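Local coordinates for tailspike protein (Acinetobacter phage vB_ApiP_P1, PDB 6E1R), which probably recognises and cleaves the surface polysaccharide of Acinetobacter baumannii as the trimeric tailspike of the phage, at residues I267-Y272 / A291-T296; V317-G322 / I347-M352; Y355-F360 / L384-I389. All coordinates share one frame; numbering follows the deposited sequence.

Contact 1 (I267-Y272 / A291-T296)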
ATOM      1  N   ILE A 267      -1.328 -21.550   1.177  1.00 37.09           N
ATOM      2  CA  ILE A 267      -0.024 -21.052   0.757  1.00 35.39           C
ATOM      3  C   ILE A 267       1.002 -21.458   1.804  1.00 40.35           C
ATOM      4  O   ILE A 267       0.751 -21.341   3.008  1.00 46.24           O
ATOM      5  CB  ILE A 267      -0.038 -19.522   0.559  1.00 28.84           C
ATOM      6  CG1 ILE A 267      -1.153 -19.123  -0.408  1.00 28.77           C
ATOM      7  CG2 ILE A 267       1.309 -19.035   0.048  1.00 24.61           C
ATOM      8  CD1 ILE A 267      -1.324 -17.629  -0.564  1.00 29.88           C
ATOM      9  N   GLU A 268       2.157 -21.938   1.345  1.00 43.31           N
ATOM     10  CA  GLU A 268       3.190 -22.432   2.243  1.00 40.29           C
ATOM     11  C   GLU A 268       4.563 -22.171   1.645  1.00 39.88           C
ATOM     12  O   GLU A 268       4.784 -22.407   0.453  1.00 45.68           O
ATOM     13  CB  GLU A 268       3.019 -23.932   2.516  1.00 40.51           C
ATOM     14  CG  GLU A 268       4.098 -24.529   3.405  1.00 43.97           C
ATOM     15  CD  GLU A 268       3.888 -26.008   3.669  1.00 52.17           C
ATOM     16  OE1 GLU A 268       3.135 -26.648   2.905  1.00 55.35           O
ATOM     17  OE2 GLU A 268       4.476 -26.530   4.639  1.00 56.16           O
ATOM     18  N   TRP A 269       5.479 -21.684   2.478  1.00 37.14           N
ATOM     19  CA  TRP A 269       6.878 -21.562   2.096  1.00 37.40           C
ATOM     20  C   TRP A 269       7.734 -21.619   3.353  1.00 40.05           C
ATOM     21  O   TRP A 269       7.276 -21.281   4.448  1.00 41.91           O
ATOM     22  CB  TRP A 269       7.156 -20.275   1.306  1.00 36.71           C
ATOM     23  CG  TRP A 269       7.210 -19.021   2.127  1.00 34.32           C
ATOM     24  CD1 TRP A 269       8.314 -18.472   2.710  1.00 36.11           C
ATOM     25  CD2 TRP A 269       6.121 -18.137   2.422  1.00 30.85           C
ATOM     26  NE1 TRP A 269       7.979 -17.312   3.365  1.00 33.37           N
ATOM     27  CE2 TRP A 269       6.638 -17.083   3.203  1.00 33.76           C
ATOM     28  CE3 TRP A 269       4.758 -18.138   2.109  1.00 35.39           C
ATOM     29  CZ2 TRP A 269       5.841 -16.042   3.674  1.00 25.50           C
ATOM     30  CZ3 TRP A 269       3.967 -17.101   2.579  1.00 33.28           C
ATOM     31  CH2 TRP A 269       4.512 -16.069   3.354  1.00 30.69           C
ATOM     32  N   ASP A 270       8.975 -22.062   3.188  1.00 39.20           N
ATOM     33  CA  ASP A 270       9.870 -22.283   4.318  1.00 40.53           C
ATOM     34  C   ASP A 270      11.188 -21.549   4.072  1.00 38.46           C
ATOM     35  O   ASP A 270      11.271 -20.603   3.278  1.00 32.60           O
ATOM     36  CB  ASP A 270      10.076 -23.788   4.543  1.00 44.09           C
ATOM     37  CG  ASP A 270      10.664 -24.491   3.327  1.00 49.16           C
ATOM     38  OD1 ASP A 270      10.942 -23.818   2.313  1.00 47.66           O
ATOM     39  OD2 ASP A 270      10.850 -25.725   3.388  1.00 52.20           O
ATOM     40  N   SER A 271      12.237 -21.991   4.769  1.00 41.08           N
ATOM     41  CA  SER A 271      13.597 -21.476   4.624  1.00 43.65           C
ATOM     42  C   SER A 271      13.700 -19.989   4.948  1.00 44.61           C
ATOM     43  O   SER A 271      14.629 -19.318   4.487  1.00 45.46           O
ATOM     44  CB  SER A 271      14.147 -21.749   3.219  1.00 47.35           C
ATOM     45  OG  SER A 271      14.108 -23.134   2.923  1.00 49.68           O
ATOM     46  N   TYR A 272      12.759 -19.468   5.740  1.00 39.79           N
ATOM     47  CA  TYR A 272      12.735 -18.055   6.122  1.00 38.69           C
ATOM     48  C   TYR A 272      12.666 -17.154   4.891  1.00 35.79           C
ATOM     49  O   TYR A 272      13.353 -16.134   4.804  1.00 36.85           O
ATOM     50  CB  TYR A 272      13.933 -17.699   7.007  1.00 33.98           C
ATOM     51  CG  TYR A 272      14.030 -18.561   8.245  1.00 37.67           C
ATOM     52  CD1 TYR A 272      14.776 -19.733   8.243  1.00 36.34           C
ATOM     53  CD2 TYR A 272      13.364 -18.210   9.414  1.00 38.35           C
ATOM     54  CE1 TYR A 272      14.863 -20.528   9.370  1.00 41.65           C
ATOM     55  CE2 TYR A 272      13.446 -19.000  10.548  1.00 38.81           C
ATOM     56  CZ  TYR A 272      14.196 -20.157  10.519  1.00 41.15           C
ATOM     57  OH  TYR A 272      14.283 -20.947  11.643  1.00 41.10           O
ATOM     58  N   ALA A 291      -4.257 -23.684   8.739  1.00 42.37           N
ATOM     59  CA  ALA A 291      -4.238 -22.250   8.507  1.00 39.43           C
ATOM     60  C   ALA A 291      -4.377 -21.983   7.016  1.00 44.35           C
ATOM     61  O   ALA A 291      -4.288 -22.892   6.190  1.00 46.24           O
ATOM     62  CB  ALA A 291      -2.957 -21.615   9.053  1.00 39.10           C
ATOM     63  N   LEU A 292      -4.620 -20.716   6.677  1.00 37.51           N
ATOM     64  CA  LEU A 292      -4.607 -20.325   5.272  1.00 32.18           C
ATOM     65  C   LEU A 292      -3.183 -20.130   4.773  1.00 35.90           C
ATOM     66  O   LEU A 292      -2.869 -20.473   3.628  1.00 34.22           O
ATOM     67  CB  LEU A 292      -5.426 -19.051   5.063  1.00 29.33           C
ATOM     68  CG  LEU A 292      -6.908 -19.107   5.431  1.00 30.72           C
ATOM     69  CD1 LEU A 292      -7.582 -17.793   5.084  1.00 25.01           C
ATOM     70  CD2 LEU A 292      -7.598 -20.269   4.732  1.00 31.27           C
ATOM     71  N   ILE A 293      -2.311 -19.580   5.617  1.00 35.16           N
ATOM     72  CA  ILE A 293      -0.912 -19.343   5.281  1.00 28.53           C
ATOM     73  C   ILE A 293      -0.068 -19.900   6.419  1.00 32.11           C
ATOM     74  O   ILE A 293      -0.066 -19.346   7.525  1.00 35.27           O
ATOM     75  CB  ILE A 293      -0.612 -17.853   5.061  1.00 25.57           C
ATOM     76  CG1 ILE A 293      -1.498 -17.284   3.952  1.00 24.14           C
ATOM     77  CG2 ILE A 293       0.857 -17.649   4.727  1.00 24.04           C
ATOM     78  CD1 ILE A 293      -1.342 -15.795   3.756  1.00 25.85           C
ATOM     79  N   LYS A 294       0.643 -20.993   6.156  1.00 28.18           N
ATOM     80  CA  LYS A 294       1.590 -21.581   7.098  1.00 27.04           C
ATOM     81  C   LYS A 294       2.984 -21.405   6.513  1.00 33.40           C
ATOM     82  O   LYS A 294       3.300 -21.991   5.472  1.00 46.16           O
ATOM     83  CB  LYS A 294       1.297 -23.056   7.350  1.00 30.45           C
ATOM     84  CG  LYS A 294       2.328 -23.707   8.261  1.00 40.54           C
ATOM     85  CD  LYS A 294       2.273 -25.220   8.203  1.00 46.75           C
ATOM     86  CE  LYS A 294       0.999 -25.744   8.807  1.00 46.38           C
ATOM     87  NZ  LYS A 294       1.002 -27.235   8.884  1.00 45.35           N
ATOM     88  N   CYS A 295       3.817 -20.607   7.173  1.00 33.67           N
ATOM     89  CA  CYS A 295       5.106 -20.252   6.604  1.00 37.80           C
ATOM     90  C   CYS A 295       6.177 -20.181   7.681  1.00 38.81           C
ATOM     91  O   CYS A 295       5.935 -19.683   8.784  1.00 44.35           O
ATOM     92  CB  CYS A 295       5.030 -18.910   5.867  1.00 38.61           C
ATOM     93  SG  CYS A 295       4.606 -17.505   6.923  1.00 40.01           S
ATOM     94  N   THR A 296       7.358 -20.697   7.347  1.00 41.38           N
ATOM     95  CA  THR A 296       8.585 -20.446   8.100  1.00 42.43           C
ATOM     96  C   THR A 296       9.276 -19.302   7.368  1.00 44.19           C
ATOM     97  O   THR A 296      10.027 -19.513   6.416  1.00 42.13           O
ATOM     98  CB  THR A 296       9.462 -21.692   8.171  1.00 44.25           C
ATOM     99  OG1 THR A 296       8.737 -22.755   8.801  1.00 43.82           O
ATOM    100  CG2 THR A 296      10.736 -21.410   8.956  1.00 32.85           C
TER
HETATM  101  O   HOH W   1       7.455 -23.997   6.490  1.00 31.71           O
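Trp269 and Cys295 meet on the inward face of two successive rungs of a parallel beta-helix, the long middle domain of this fragment of the tailspike. Strands 267-270 and 293-296 run side by side, 4.7 Å between their axes and 5° apart in direction. The backbone ladder starts with Ile267 N donating a hydrogen bond to Leu292 O (3.1 Å), continues with Lys294 N to Ile267 O, and reaches Thr296 N to Trp269 O (3.0 Å). In the corner at 271-272, Tyr272 N makes a weak hydrogen bond to Thr296 O.

Apolar packing belongs to the inner face. CB of Cys295 sits 3.5 Å from the centroid of the six-membered ring of Trp269, almost on the ring normal, and SG of Cys295 lies over the same face in a sulfur-aromatic contact. The indole reaches that place because its CG lies between the backbone N and the carbonyl carbon (chi1 76°), which swings the ring toward the neighbouring rung. Beside it, Ile293 brings its CG2 branch to within 3.8 Å of Trp269 CZ3, the two side chains crossing obliquely. Trp276 stacks with the indole, and NE1 bonds to Gly273 O.

Charge is kept on the outer face. Glu268 and Lys294 are neighbours here, but OE2 of Glu268 and NZ of Lys294 stay 5.5 Å apart. Their charges are met by other residues: Glu268 by Lys235, Lys294 by Glu290 and Asp264.

Thr296 uses both its branches: OG1 bonds to a water that also donates weakly to Trp269 O, while CG2 stands over the centre of the Tyr272 ring, 4.0 Å from its centroid.

Contact 2 (V317-G322 / I347-M352)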
ATOM      1  N   VAL A 317      -5.719 -17.813  10.250  1.00 35.29           N
ATOM      2  CA  VAL A 317      -5.538 -17.182   8.947  1.00 34.69           C
ATOM      3  C   VAL A 317      -4.085 -17.290   8.504  1.00 33.23           C
ATOM      4  O   VAL A 317      -3.791 -17.693   7.375  1.00 36.50           O
ATOM      5  CB  VAL A 317      -6.010 -15.718   8.983  1.00 34.39           C
ATOM      6  CG1 VAL A 317      -5.634 -15.010   7.692  1.00 30.23           C
ATOM      7  CG2 VAL A 317      -7.510 -15.653   9.210  1.00 38.46           C
ATOM      8  N   ILE A 318      -3.157 -16.939   9.389  1.00 30.02           N
ATOM      9  CA  ILE A 318      -1.732 -17.055   9.115  1.00 29.71           C
ATOM     10  C   ILE A 318      -1.051 -17.616  10.356  1.00 34.47           C
ATOM     11  O   ILE A 318      -1.380 -17.236  11.485  1.00 37.97           O
ATOM     12  CB  ILE A 318      -1.121 -15.701   8.693  1.00 28.94           C
ATOM     13  CG1 ILE A 318       0.359 -15.863   8.341  1.00 33.89           C
ATOM     14  CG2 ILE A 318      -1.319 -14.647   9.781  1.00 26.81           C
ATOM     15  CD1 ILE A 318       0.943 -14.681   7.601  1.00 37.69           C
ATOM     16  N   LYS A 319      -0.117 -18.541  10.145  1.00 33.60           N
ATOM     17  CA  LYS A 319       0.607 -19.203  11.226  1.00 33.80           C
ATOM     18  C   LYS A 319       2.089 -19.214  10.879  1.00 38.65           C
ATOM     19  O   LYS A 319       2.503 -19.895   9.936  1.00 44.42           O
ATOM     20  CB  LYS A 319       0.089 -20.624  11.449  1.00 26.50           C
ATOM     21  CG  LYS A 319       0.823 -21.385  12.539  1.00 30.31           C
ATOM     22  CD  LYS A 319       0.234 -22.771  12.740  1.00 31.08           C
ATOM     23  CE  LYS A 319       0.952 -23.522  13.848  1.00 33.41           C
ATOM     24  NZ  LYS A 319       0.313 -24.836  14.134  1.00 36.23           N
ATOM     25  N   THR A 320       2.883 -18.466  11.638  1.00 37.45           N
ATOM     26  CA  THR A 320       4.316 -18.386  11.407  1.00 35.65           C
ATOM     27  C   THR A 320       5.047 -19.464  12.198  1.00 36.67           C
ATOM     28  O   THR A 320       4.650 -19.827  13.309  1.00 40.97           O
ATOM     29  CB  THR A 320       4.854 -17.006  11.792  1.00 36.23           C
ATOM     30  OG1 THR A 320       4.383 -16.653  13.100  1.00 35.18           O
ATOM     31  CG2 THR A 320       4.398 -15.956  10.788  1.00 35.27           C
ATOM     32  N   LEU A 321       6.129 -19.971  11.612  1.00 29.37           N
ATOM     33  CA  LEU A 321       6.930 -21.035  12.199  1.00 33.45           C
ATOM     34  C   LEU A 321       8.404 -20.663  12.123  1.00 34.77           C
ATOM     35  O   LEU A 321       8.788 -19.667  11.505  1.00 37.83           O
ATOM     36  CB  LEU A 321       6.686 -22.374  11.489  1.00 39.36           C
ATOM     37  CG  LEU A 321       5.315 -23.024  11.665  1.00 44.78           C
ATOM     38  CD1 LEU A 321       5.125 -24.147  10.662  1.00 44.14           C
ATOM     39  CD2 LEU A 321       5.173 -23.553  13.079  1.00 51.57           C
ATOM     40  N   GLY A 322       9.233 -21.487  12.749  1.00 33.27           N
ATOM     41  CA  GLY A 322      10.672 -21.335  12.689  1.00 39.90           C
ATOM     42  C   GLY A 322      11.265 -20.984  14.041  1.00 46.86           C
ATOM     43  O   GLY A 322      10.620 -21.077  15.090  1.00 44.59           O
ATOM     44  N   ILE A 347      -6.904 -15.179  14.094  1.00 29.77           N
ATOM     45  CA  ILE A 347      -6.404 -14.734  12.795  1.00 28.92           C
ATOM     46  C   ILE A 347      -4.902 -14.968  12.698  1.00 30.09           C
ATOM     47  O   ILE A 347      -4.413 -15.614  11.764  1.00 34.57           O
ATOM     48  CB  ILE A 347      -6.765 -13.257  12.555  1.00 28.29           C
ATOM     49  CG1 ILE A 347      -8.284 -13.081  12.502  1.00 25.08           C
ATOM     50  CG2 ILE A 347      -6.121 -12.753  11.274  1.00 31.09           C
ATOM     51  CD1 ILE A 347      -8.726 -11.640  12.376  1.00 29.96           C
ATOM     52  N   GLY A 348      -4.150 -14.455  13.665  1.00 29.94           N
ATOM     53  CA  GLY A 348      -2.717 -14.662  13.681  1.00 30.54           C
ATOM     54  C   GLY A 348      -2.288 -15.634  14.760  1.00 34.87           C
ATOM     55  O   GLY A 348      -2.563 -15.415  15.944  1.00 40.54           O
ATOM     56  N   LYS A 349      -1.613 -16.710  14.367  1.00 33.86           N
ATOM     57  CA  LYS A 349      -1.100 -17.702  15.303  1.00 37.07           C
ATOM     58  C   LYS A 349       0.418 -17.630  15.307  1.00 36.30           C
ATOM     59  O   LYS A 349       1.054 -17.770  14.258  1.00 34.81           O
ATOM     60  CB  LYS A 349      -1.568 -19.109  14.932  1.00 31.80           C
ATOM     61  CG  LYS A 349      -0.888 -20.214  15.730  1.00 32.43           C
ATOM     62  CD  LYS A 349      -1.102 -20.047  17.228  1.00 40.27           C
ATOM     63  CE  LYS A 349      -0.333 -21.101  18.013  1.00 42.02           C
ATOM     64  NZ  LYS A 349      -0.455 -20.915  19.486  1.00 33.19           N
ATOM     65  N   ASN A 350       0.992 -17.420  16.486  1.00 31.21           N
ATOM     66  CA  ASN A 350       2.432 -17.344  16.658  1.00 37.27           C
ATOM     67  C   ASN A 350       2.939 -18.621  17.310  1.00 39.05           C
ATOM     68  O   ASN A 350       2.316 -19.144  18.239  1.00 39.19           O
ATOM     69  CB  ASN A 350       2.817 -16.142  17.522  1.00 38.17           C
ATOM     70  CG  ASN A 350       2.610 -14.824  16.812  1.00 38.48           C
ATOM     71  OD1 ASN A 350       1.981 -14.767  15.755  1.00 42.27           O
ATOM     72  ND2 ASN A 350       3.137 -13.750  17.393  1.00 32.31           N
ATOM     73  N   THR A 351       4.057 -19.136  16.801  1.00 41.71           N
ATOM     74  CA  THR A 351       4.770 -20.226  17.448  1.00 37.19           C
ATOM     75  C   THR A 351       6.062 -19.769  18.105  1.00 37.14           C
ATOM     76  O   THR A 351       6.648 -20.532  18.882  1.00 38.58           O
ATOM     77  CB  THR A 351       5.064 -21.349  16.446  1.00 36.52           C
ATOM     78  OG1 THR A 351       5.847 -20.835  15.360  1.00 39.97           O
ATOM     79  CG2 THR A 351       3.761 -21.917  15.910  1.00 33.85           C
HETATM   80  N   MSE A 352       6.522 -18.557  17.808  1.00 32.68           N
HETATM   81  CA  MSE A 352       7.649 -17.954  18.503  1.00 42.44           C
HETATM   82  C   MSE A 352       7.135 -16.978  19.551  1.00 43.35           C
HETATM   83  O   MSE A 352       6.015 -16.478  19.444  1.00 47.14           O
HETATM   84  CB  MSE A 352       8.568 -17.212  17.533  1.00 47.47           C
HETATM   85  CG  MSE A 352       8.861 -17.918  16.227  1.00 58.38           C
HETATM   86 SE   MSE A 352       9.510 -16.604  14.940  1.00 62.80          SE
HETATM   87  CE  MSE A 352      10.261 -17.796  13.601  1.00 61.08           C
TER
HETATM   88  O   HOH W   2       5.647 -16.797  15.552  1.00 34.47           O
HETATM   89  O   HOH W   3       1.803 -15.621  12.787  1.00 39.59           O
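Ile347 O accepts two hydrogen bonds from segment 317-322, one from Val317 N and a straighter one from Ile318 N (N-H...O 164°), where both segments turn a corner. The other backbone bonds are Lys349 N to Ile318 O, 2.9 Å, and Thr320 N to Lys349 O, 3.3 Å. At the far end a side chain takes over the pairing, with the hydroxyl OG1 of Thr351 donating to Thr320 O. These bonds join two neighbouring rungs of the parallel beta-helix, so the side chains stack in ladders of equivalent positions. Val317 and Ile347 form one such step, lying alongside each other with Val317 CB 3.7 Å from Ile347 CG2. Lys319 and Lys349 form another on the outer face: their CG atoms touch at 3.8 Å, but a bend at chi2 (58°) carries the end of Lys349 away, toward its salt bridge with Glu373. Leu321 lays CD2 against Thr351 CG2, 3.6 Å away.

Thr320 OG1 bonds to two waters: one also donates to Lys349 O, and the other accepts from the backbone N of the selenomethionine Met352, 3.0 Å away.

Contact 3 (Y355-F360 / L384-I389)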
ATOM      1  N   TYR A 355       7.178 -12.474  18.622  1.00 43.78           N
ATOM      2  CA  TYR A 355       7.090 -12.157  17.206  1.00 40.11           C
ATOM      3  C   TYR A 355       6.225 -13.174  16.471  1.00 47.38           C
ATOM      4  O   TYR A 355       6.203 -14.355  16.835  1.00 53.53           O
ATOM      5  CB  TYR A 355       8.486 -12.116  16.576  1.00 35.98           C
ATOM      6  CG  TYR A 355       9.470 -11.314  17.388  1.00 42.06           C
ATOM      7  CD1 TYR A 355       9.297  -9.949  17.572  1.00 45.63           C
ATOM      8  CD2 TYR A 355      10.566 -11.923  17.987  1.00 48.38           C
ATOM      9  CE1 TYR A 355      10.190  -9.209  18.322  1.00 53.18           C
ATOM     10  CE2 TYR A 355      11.465 -11.191  18.741  1.00 54.55           C
ATOM     11  CZ  TYR A 355      11.272  -9.835  18.904  1.00 55.64           C
ATOM     12  OH  TYR A 355      12.165  -9.101  19.651  1.00 56.20           O
ATOM     13  N   PRO A 356       5.490 -12.747  15.427  1.00 45.37           N
ATOM     14  CA  PRO A 356       5.429 -11.373  14.914  1.00 40.67           C
ATOM     15  C   PRO A 356       4.464 -10.457  15.663  1.00 37.62           C
ATOM     16  O   PRO A 356       3.591 -10.931  16.390  1.00 34.87           O
ATOM     17  CB  PRO A 356       4.948 -11.569  13.475  1.00 36.14           C
ATOM     18  CG  PRO A 356       4.104 -12.785  13.541  1.00 33.45           C
ATOM     19  CD  PRO A 356       4.780 -13.688  14.540  1.00 38.37           C
ATOM     20  N   LYS A 357       4.629  -9.152  15.474  1.00 31.54           N
ATOM     21  CA  LYS A 357       3.632  -8.185  15.900  1.00 32.16           C
ATOM     22  C   LYS A 357       2.587  -8.014  14.804  1.00 36.83           C
ATOM     23  O   LYS A 357       2.819  -8.334  13.636  1.00 45.34           O
ATOM     24  CB  LYS A 357       4.279  -6.837  16.227  1.00 32.64           C
ATOM     25  CG  LYS A 357       5.445  -6.916  17.201  1.00 33.86           C
ATOM     26  CD  LYS A 357       5.024  -7.524  18.528  1.00 37.62           C
ATOM     27  CE  LYS A 357       6.157  -7.474  19.542  1.00 35.17           C
ATOM     28  NZ  LYS A 357       5.817  -8.215  20.788  1.00 31.48           N
ATOM     29  N   TYR A 358       1.425  -7.497  15.191  1.00 32.91           N
ATOM     30  CA  TYR A 358       0.295  -7.388  14.281  1.00 34.06           C
ATOM     31  C   TYR A 358      -0.215  -5.956  14.228  1.00 36.28           C
ATOM     32  O   TYR A 358      -0.243  -5.256  15.243  1.00 41.87           O
ATOM     33  CB  TYR A 358      -0.838  -8.333  14.696  1.00 28.32           C
ATOM     34  CG  TYR A 358      -0.489  -9.794  14.534  1.00 35.81           C
ATOM     35  CD1 TYR A 358       0.217 -10.474  15.518  1.00 38.58           C
ATOM     36  CD2 TYR A 358      -0.860 -10.492  13.393  1.00 32.74           C
ATOM     37  CE1 TYR A 358       0.540 -11.810  15.370  1.00 35.61           C
ATOM     38  CE2 TYR A 358      -0.542 -11.826  13.237  1.00 33.06           C
ATOM     39  CZ  TYR A 358       0.157 -12.481  14.228  1.00 33.40           C
ATOM     40  OH  TYR A 358       0.476 -13.811  14.073  1.00 34.37           O
ATOM     41  N   ILE A 359      -0.615  -5.533  13.032  1.00 40.69           N
ATOM     42  CA  ILE A 359      -1.289  -4.260  12.821  1.00 41.06           C
ATOM     43  C   ILE A 359      -2.602  -4.545  12.107  1.00 39.16           C
ATOM     44  O   ILE A 359      -2.609  -5.144  11.024  1.00 36.73           O
ATOM     45  CB  ILE A 359      -0.427  -3.276  12.015  1.00 39.06           C
ATOM     46  CG1 ILE A 359       0.724  -2.748  12.875  1.00 36.75           C
ATOM     47  CG2 ILE A 359      -1.276  -2.126  11.494  1.00 35.87           C
ATOM     48  CD1 ILE A 359       1.608  -1.746  12.164  1.00 35.84           C
ATOM     49  N   PHE A 360      -3.706  -4.124  12.714  1.00 35.84           N
ATOM     50  CA  PHE A 360      -5.033  -4.206  12.113  1.00 36.44           C
ATOM     51  C   PHE A 360      -5.495  -2.773  11.886  1.00 43.27           C
ATOM     52  O   PHE A 360      -5.889  -2.079  12.827  1.00 48.02           O
ATOM     53  CB  PHE A 360      -6.000  -4.984  13.002  1.00 34.49           C
ATOM     54  CG  PHE A 360      -5.696  -6.453  13.089  1.00 38.23           C
ATOM     55  CD1 PHE A 360      -4.739  -6.928  13.972  1.00 38.74           C
ATOM     56  CD2 PHE A 360      -6.375  -7.360  12.293  1.00 37.68           C
ATOM     57  CE1 PHE A 360      -4.460  -8.281  14.053  1.00 36.18           C
ATOM     58  CE2 PHE A 360      -6.103  -8.714  12.369  1.00 36.26           C
ATOM     59  CZ  PHE A 360      -5.144  -9.174  13.251  1.00 35.64           C
ATOM     60  N   LEU A 384       1.378  -8.456  21.465  1.00 36.37           N
ATOM     61  CA  LEU A 384       1.607  -8.761  20.061  1.00 38.23           C
ATOM     62  C   LEU A 384       0.933  -7.766  19.128  1.00 42.25           C
ATOM     63  O   LEU A 384       1.080  -7.885  17.907  1.00 49.85           O
ATOM     64  CB  LEU A 384       1.115 -10.175  19.739  1.00 35.13           C
ATOM     65  CG  LEU A 384       1.706 -11.312  20.570  1.00 36.01           C
ATOM     66  CD1 LEU A 384       1.088 -12.640  20.163  1.00 39.36           C
ATOM     67  CD2 LEU A 384       3.217 -11.350  20.432  1.00 34.07           C
ATOM     68  N   ILE A 385       0.201  -6.797  19.664  1.00 37.73           N
ATOM     69  CA  ILE A 385      -0.541  -5.830  18.865  1.00 35.29           C
ATOM     70  C   ILE A 385       0.338  -4.594  18.734  1.00 36.94           C
ATOM     71  O   ILE A 385       0.487  -3.816  19.682  1.00 38.13           O
ATOM     72  CB  ILE A 385      -1.898  -5.498  19.489  1.00 32.46           C
ATOM     73  CG1 ILE A 385      -2.749  -6.763  19.621  1.00 29.67           C
ATOM     74  CG2 ILE A 385      -2.623  -4.451  18.657  1.00 27.88           C
ATOM     75  CD1 ILE A 385      -2.935  -7.513  18.322  1.00 31.43           C
ATOM     76  N   GLU A 386       0.934  -4.411  17.553  1.00 34.52           N
ATOM     77  CA  GLU A 386       1.719  -3.207  17.310  1.00 34.63           C
ATOM     78  C   GLU A 386       0.825  -1.986  17.134  1.00 37.84           C
ATOM     79  O   GLU A 386       1.203  -0.881  17.541  1.00 43.80           O
ATOM     80  CB  GLU A 386       2.611  -3.394  16.083  1.00 39.63           C
ATOM     81  CG  GLU A 386       3.591  -2.255  15.845  1.00 45.11           C
ATOM     82  CD  GLU A 386       4.631  -2.137  16.943  1.00 51.52           C
ATOM     83  OE1 GLU A 386       4.978  -3.172  17.550  1.00 54.62           O
ATOM     84  OE2 GLU A 386       5.099  -1.008  17.201  1.00 53.67           O
ATOM     85  N   ASN A 387      -0.352  -2.163  16.540  1.00 34.20           N
ATOM     86  CA  ASN A 387      -1.320  -1.085  16.394  1.00 39.16           C
ATOM     87  C   ASN A 387      -2.660  -1.674  15.978  1.00 37.77           C
ATOM     88  O   ASN A 387      -2.713  -2.673  15.255  1.00 37.17           O
ATOM     89  CB  ASN A 387      -0.854  -0.040  15.372  1.00 47.85           C
ATOM     90  CG  ASN A 387      -1.466   1.323  15.616  1.00 57.18           C
ATOM     91  OD1 ASN A 387      -2.277   1.799  14.825  1.00 68.02           O
ATOM     92  ND2 ASN A 387      -1.088   1.954  16.722  1.00 54.65           N
ATOM     93  N   SER A 388      -3.737  -1.043  16.447  1.00 37.79           N
ATOM     94  CA  SER A 388      -5.097  -1.485  16.131  1.00 37.91           C
ATOM     95  C   SER A 388      -5.977  -0.239  16.099  1.00 40.64           C
ATOM     96  O   SER A 388      -6.421   0.234  17.148  1.00 43.60           O
ATOM     97  CB  SER A 388      -5.597  -2.499  17.150  1.00 39.64           C
ATOM     98  OG  SER A 388      -7.004  -2.658  17.066  1.00 38.17           O
ATOM     99  N   ILE A 389      -6.223   0.284  14.898  1.00 39.73           N
ATOM    100  CA  ILE A 389      -6.913   1.556  14.724  1.00 42.05           C
ATOM    101  C   ILE A 389      -8.045   1.398  13.718  1.00 41.58           C
ATOM    102  O   ILE A 389      -7.898   0.710  12.702  1.00 41.09           O
ATOM    103  CB  ILE A 389      -5.944   2.670  14.276  1.00 39.24           C
ATOM    104  CG1 ILE A 389      -5.068   2.187  13.117  1.00 35.79           C
ATOM    105  CG2 ILE A 389      -5.096   3.143  15.449  1.00 36.48           C
ATOM    106  CD1 ILE A 389      -4.146   3.255  12.563  1.00 33.93           C
TER
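From Tyr358 to Phe360 the chain runs parallel to 385-389, the axes of strands 357-360 and 387-389 coming within 4.8 Å, 12° apart in direction, with a beta bulge that shifts the register by one residue between Tyr358 and Ile359. The bulge lets Tyr358 O face two donors, Glu386 N at 2.7 Å and, more weakly, Asn387 N at 3.4 Å. Regular pairing resumes as Phe360 N bonds to Asn387 O and Ile389 N to Phe360 O.

Leu384 O serves Tyr358 twice: it accepts the backbone N-H at 2.8 Å and also lies in the plane of the phenol ring, at its edge, 3.6 Å from CD1. The phenol OH then bonds to OD1 of Asn350, on strand 346-350 just before it in the chain. Phe360, on the same inward face, stacks with Phe334.

On the outer face Ile359 leans its CG1 branch against CB of Glu386, 3.8 Å away, and against CB of Asn387. Lys357 crosses Leu384 at about a right angle, its NZ 4.1 Å from CD2, and that amine hydrogen-bonds to the backbone carbonyls of Ala383 and Asn354. With CG anti to the backbone N (chi1 -173°) and a bend at chi2, the carboxylate of Glu386 comes round to the CG methylene of Lys357, but OE1 of Glu386 stays 6.1 Å from NZ of Lys357, too far for a salt bridge.

Ile359 and Glu386 also pack on Ile389 of a second subunit, and Ile389 on Glu386 of the third. The chemistry therefore implies two roles for this rung of the beta-helix: aromatic packing inside one chain, and, between subunits, aliphatic side chains packed against mixed partners, Glu386 and Lys357 among them.

How the contacts relate
All three contacts join parallel strands of one beta-helix and follow each other along the chain. Contacts 1 and 2 share a sheet: strands 293-297 and 316-320 are neighbours, linked by probable bonds from Lys319 N to Ile293 O and Leu321 N to Cys295 O. Contact 3 belongs to a different face, and its centre lies about 13 Å from that of contact 2 and about 19 Å from that of contact 1. Contacts 1 and 2 are partly buried, bear charged side chains outward, and touch no other chain. Contact 3 is buried, with neighbouring subunits against its outer side chains. Sulfur-aromatic packing marks contact 1, paired lysines and bound water contact 2, a beta bulge contact 3.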